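Local coordinates for ZYRO0G01672p (Zygosaccharomyces rouxii, PDB 4U8T), which binds N6-methyladenosine RNA through its YTH domain and probably acts as a reader of methylated mRNA, at residues Tyr72-Val77 / Lys155-Leu160. Sequence-based numbering, arbitrary orientation.
Sequences YLLFSV and KSILKL
In the sheet-helix packing of the YTH domain, Leu74 of strand 71-77 meets Ile157 and Leu158 of helix 151-161, which covers one face of the central mixed sheet. The contact is apolar and divided between the two methyls of Leu74: CD1 approaches Ile157 CG2 at 4.2 Å, and CD2 reaches Leu158 CD2 at 4.3 Å. The Leu74 side chain leaves the strand toward the helix, and chi2 -176° extends CD1 anti to CA, putting it by Ile157 while CD2 lies by Leu158. On the helix, Ile157 has chi1 -64°, which leaves its CG2 branch anti to the backbone N and facing the strand. No hydrogen bond joins the segments, and only 145 Å² is buried, consistent with the 9.1 Å between the CA atoms of Leu74 and Leu158. In this PUA-clan fold the strand is interior to the sheet: Leu74 bonds through its backbone to Phe29 and Ile31 of strand 27-33 on one side, and neighbouring Leu73 to Ala87 of strand 82-94 on the other. Tyr72 also points to the helix but stops short of contact, its CD2 lying 4.8 Å from Leu158 CD1. Phe75 points to the opposite side of the sheet, where its ring meets Trp48 edge-to-face and also Trp116.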
ATOM      1  N   TYR A  72       5.669  -3.616  -2.257  1.00 22.01           N
ATOM      2  CA  TYR A  72       5.188  -2.830  -1.138  1.00 16.96           C
ATOM      3  C   TYR A  72       4.008  -1.980  -1.563  1.00 18.19           C
ATOM      4  O   TYR A  72       3.972  -1.413  -2.635  1.00 17.43           O
ATOM      5  CB  TYR A  72       6.301  -1.963  -0.589  1.00 17.40           C
ATOM      6  CG  TYR A  72       7.387  -2.766   0.060  1.00 25.16           C
ATOM      7  CD1 TYR A  72       8.420  -3.292  -0.688  1.00 24.49           C
ATOM      8  CD2 TYR A  72       7.386  -2.999   1.424  1.00 20.69           C
ATOM      9  CE1 TYR A  72       9.401  -4.031  -0.103  1.00 24.22           C
ATOM     10  CE2 TYR A  72       8.351  -3.725   2.005  1.00 24.49           C
ATOM     11  CZ  TYR A  72       9.372  -4.243   1.242  1.00 28.52           C
ATOM     12  OH  TYR A  72      10.367  -4.984   1.830  1.00 27.60           O
ATOM     13  N   LEU A  73       3.026  -1.933  -0.687  1.00 18.86           N
ATOM     14  CA  LEU A  73       1.828  -1.159  -0.900  1.00 16.45           C
ATOM     15  C   LEU A  73       1.762  -0.064   0.147  1.00 19.70           C
ATOM     16  O   LEU A  73       1.786  -0.331   1.334  1.00 19.28           O
ATOM     17  CB  LEU A  73       0.598  -2.061  -0.835  1.00 16.50           C
ATOM     18  CG  LEU A  73       0.576  -3.314  -1.714  1.00 18.59           C
ATOM     19  CD1 LEU A  73      -0.609  -4.165  -1.360  1.00 17.91           C
ATOM     20  CD2 LEU A  73       0.512  -2.928  -3.186  1.00 18.84           C
ATOM     21  N   LEU A  74       1.686   1.174  -0.302  1.00 14.04           N
ATOM     22  CA  LEU A  74       1.610   2.292   0.603  1.00 14.58           C
ATOM     23  C   LEU A  74       0.185   2.806   0.599  1.00 17.73           C
ATOM     24  O   LEU A  74      -0.266   3.337  -0.386  1.00 21.05           O
ATOM     25  CB  LEU A  74       2.620   3.372   0.193  1.00 17.44           C
ATOM     26  CG  LEU A  74       4.044   2.881  -0.192  1.00 22.64           C
ATOM     27  CD1 LEU A  74       4.976   4.034  -0.470  1.00 22.41           C
ATOM     28  CD2 LEU A  74       4.702   1.972   0.818  1.00 17.52           C
ATOM     29  N   PHE A  75      -0.541   2.578   1.684  1.00 15.54           N
ATOM     30  CA  PHE A  75      -1.965   2.866   1.749  1.00 14.50           C
ATOM     31  C   PHE A  75      -2.312   4.318   2.117  1.00 18.66           C
ATOM     32  O   PHE A  75      -1.703   4.936   2.961  1.00 17.53           O
ATOM     33  CB  PHE A  75      -2.638   1.946   2.743  1.00 14.14           C
ATOM     34  CG  PHE A  75      -2.938   0.585   2.224  1.00 11.52           C
ATOM     35  CD1 PHE A  75      -1.947  -0.353   2.083  1.00 10.61           C
ATOM     36  CD2 PHE A  75      -4.231   0.221   1.929  1.00 11.84           C
ATOM     37  CE1 PHE A  75      -2.238  -1.598   1.639  1.00  9.98           C
ATOM     38  CE2 PHE A  75      -4.518  -1.020   1.466  1.00 16.46           C
ATOM     39  CZ  PHE A  75      -3.525  -1.935   1.324  1.00 11.41           C
ATOM     40  N   SER A  76      -3.348   4.832   1.487  1.00 19.21           N
ATOM     41  CA  SER A  76      -3.811   6.177   1.725  1.00 16.64           C
ATOM     42  C   SER A  76      -5.295   6.271   1.471  1.00 16.36           C
ATOM     43  O   SER A  76      -5.754   5.923   0.398  1.00 20.83           O
ATOM     44  CB  SER A  76      -3.072   7.135   0.811  1.00 14.93           C
ATOM     45  OG  SER A  76      -3.709   8.376   0.751  1.00 16.25           O
ATOM     46  N   VAL A  77      -6.062   6.757   2.432  1.00 16.81           N
ATOM     47  CA  VAL A  77      -7.497   6.888   2.210  1.00 17.48           C
ATOM     48  C   VAL A  77      -7.797   8.176   1.430  1.00 16.53           C
ATOM     49  O   VAL A  77      -7.171   9.192   1.656  1.00 16.41           O
ATOM     50  CB  VAL A  77      -8.258   6.824   3.536  1.00 14.13           C
ATOM     51  CG1 VAL A  77      -9.700   7.039   3.326  1.00 11.07           C
ATOM     52  CG2 VAL A  77      -8.052   5.473   4.159  1.00 14.76           C
ATOM     53  N   LYS A 155      12.214   4.239  -0.462  1.00 27.86           N
ATOM     54  CA  LYS A 155      12.976   3.977   0.734  1.00 25.82           C
ATOM     55  C   LYS A 155      13.032   5.214   1.624  1.00 31.38           C
ATOM     56  O   LYS A 155      13.002   5.097   2.831  1.00 32.88           O
ATOM     57  CB  LYS A 155      14.377   3.475   0.380  1.00 26.74           C
ATOM     58  CG  LYS A 155      14.379   2.023  -0.067  1.00 28.05           C
ATOM     59  CD  LYS A 155      15.687   1.562  -0.673  1.00 30.27           C
ATOM     60  CE  LYS A 155      15.573   0.124  -1.151  1.00 33.35           C
ATOM     61  NZ  LYS A 155      16.827  -0.473  -1.702  1.00 28.64           N
ATOM     62  N   SER A 156      13.088   6.397   1.034  1.00 26.58           N
ATOM     63  CA  SER A 156      13.012   7.608   1.826  1.00 30.65           C
ATOM     64  C   SER A 156      11.661   7.735   2.529  1.00 34.21           C
ATOM     65  O   SER A 156      11.598   8.159   3.675  1.00 38.54           O
ATOM     66  CB  SER A 156      13.264   8.839   0.968  1.00 33.65           C
ATOM     67  OG  SER A 156      14.603   8.885   0.534  1.00 34.07           O
ATOM     68  N   ILE A 157      10.586   7.400   1.828  1.00 30.03           N
ATOM     69  CA  ILE A 157       9.251   7.427   2.384  1.00 26.10           C
ATOM     70  C   ILE A 157       9.151   6.382   3.490  1.00 29.99           C
ATOM     71  O   ILE A 157       8.544   6.607   4.530  1.00 29.54           O
ATOM     72  CB  ILE A 157       8.194   7.157   1.298  1.00 25.70           C
ATOM     73  CG1 ILE A 157       8.213   8.257   0.254  1.00 22.79           C
ATOM     74  CG2 ILE A 157       6.812   7.014   1.896  1.00 26.29           C
ATOM     75  CD1 ILE A 157       7.315   8.021  -0.875  1.00 16.77           C
ATOM     76  N   LEU A 158       9.740   5.221   3.270  1.00 28.80           N
ATOM     77  CA  LEU A 158       9.682   4.198   4.294  1.00 29.65           C
ATOM     78  C   LEU A 158      10.395   4.671   5.557  1.00 35.93           C
ATOM     79  O   LEU A 158      10.050   4.256   6.647  1.00 41.81           O
ATOM     80  CB  LEU A 158      10.286   2.895   3.812  1.00 27.98           C
ATOM     81  CG  LEU A 158       9.463   2.041   2.863  1.00 23.06           C
ATOM     82  CD1 LEU A 158      10.195   0.748   2.658  1.00 21.21           C
ATOM     83  CD2 LEU A 158       8.088   1.792   3.407  1.00 21.46           C
ATOM     84  N   LYS A 159      11.421   5.499   5.403  1.00 34.78           N
ATOM     85  CA  LYS A 159      12.095   6.075   6.546  1.00 36.73           C
ATOM     86  C   LYS A 159      11.110   6.873   7.370  1.00 35.67           C
ATOM     87  O   LYS A 159      11.098   6.757   8.581  1.00 36.92           O
ATOM     88  CB  LYS A 159      13.281   6.956   6.117  1.00 43.96           C
ATOM     89  CG  LYS A 159      14.568   6.189   5.786  1.00 50.05           C
ATOM     90  CD  LYS A 159      15.404   6.919   4.712  1.00 57.90           C
ATOM     91  CE  LYS A 159      16.590   6.075   4.221  1.00 62.62           C
ATOM     92  NZ  LYS A 159      17.169   6.592   2.948  1.00 66.52           N
ATOM     93  N   LEU A 160      10.285   7.679   6.714  1.00 34.47           N
ATOM     94  CA  LEU A 160       9.282   8.465   7.415  1.00 34.21           C
ATOM     95  C   LEU A 160       8.239   7.616   8.144  1.00 34.68           C
ATOM     96  O   LEU A 160       7.739   7.997   9.190  1.00 33.25           O
ATOM     97  CB  LEU A 160       8.592   9.398   6.446  1.00 31.10           C
ATOM     98  CG  LEU A 160       9.443  10.615   6.100  1.00 32.88           C
ATOM     99  CD1 LEU A 160       8.602  11.680   5.458  1.00 29.00           C
ATOM    100  CD2 LEU A 160      10.107  11.143   7.324  1.00 40.47           C
TER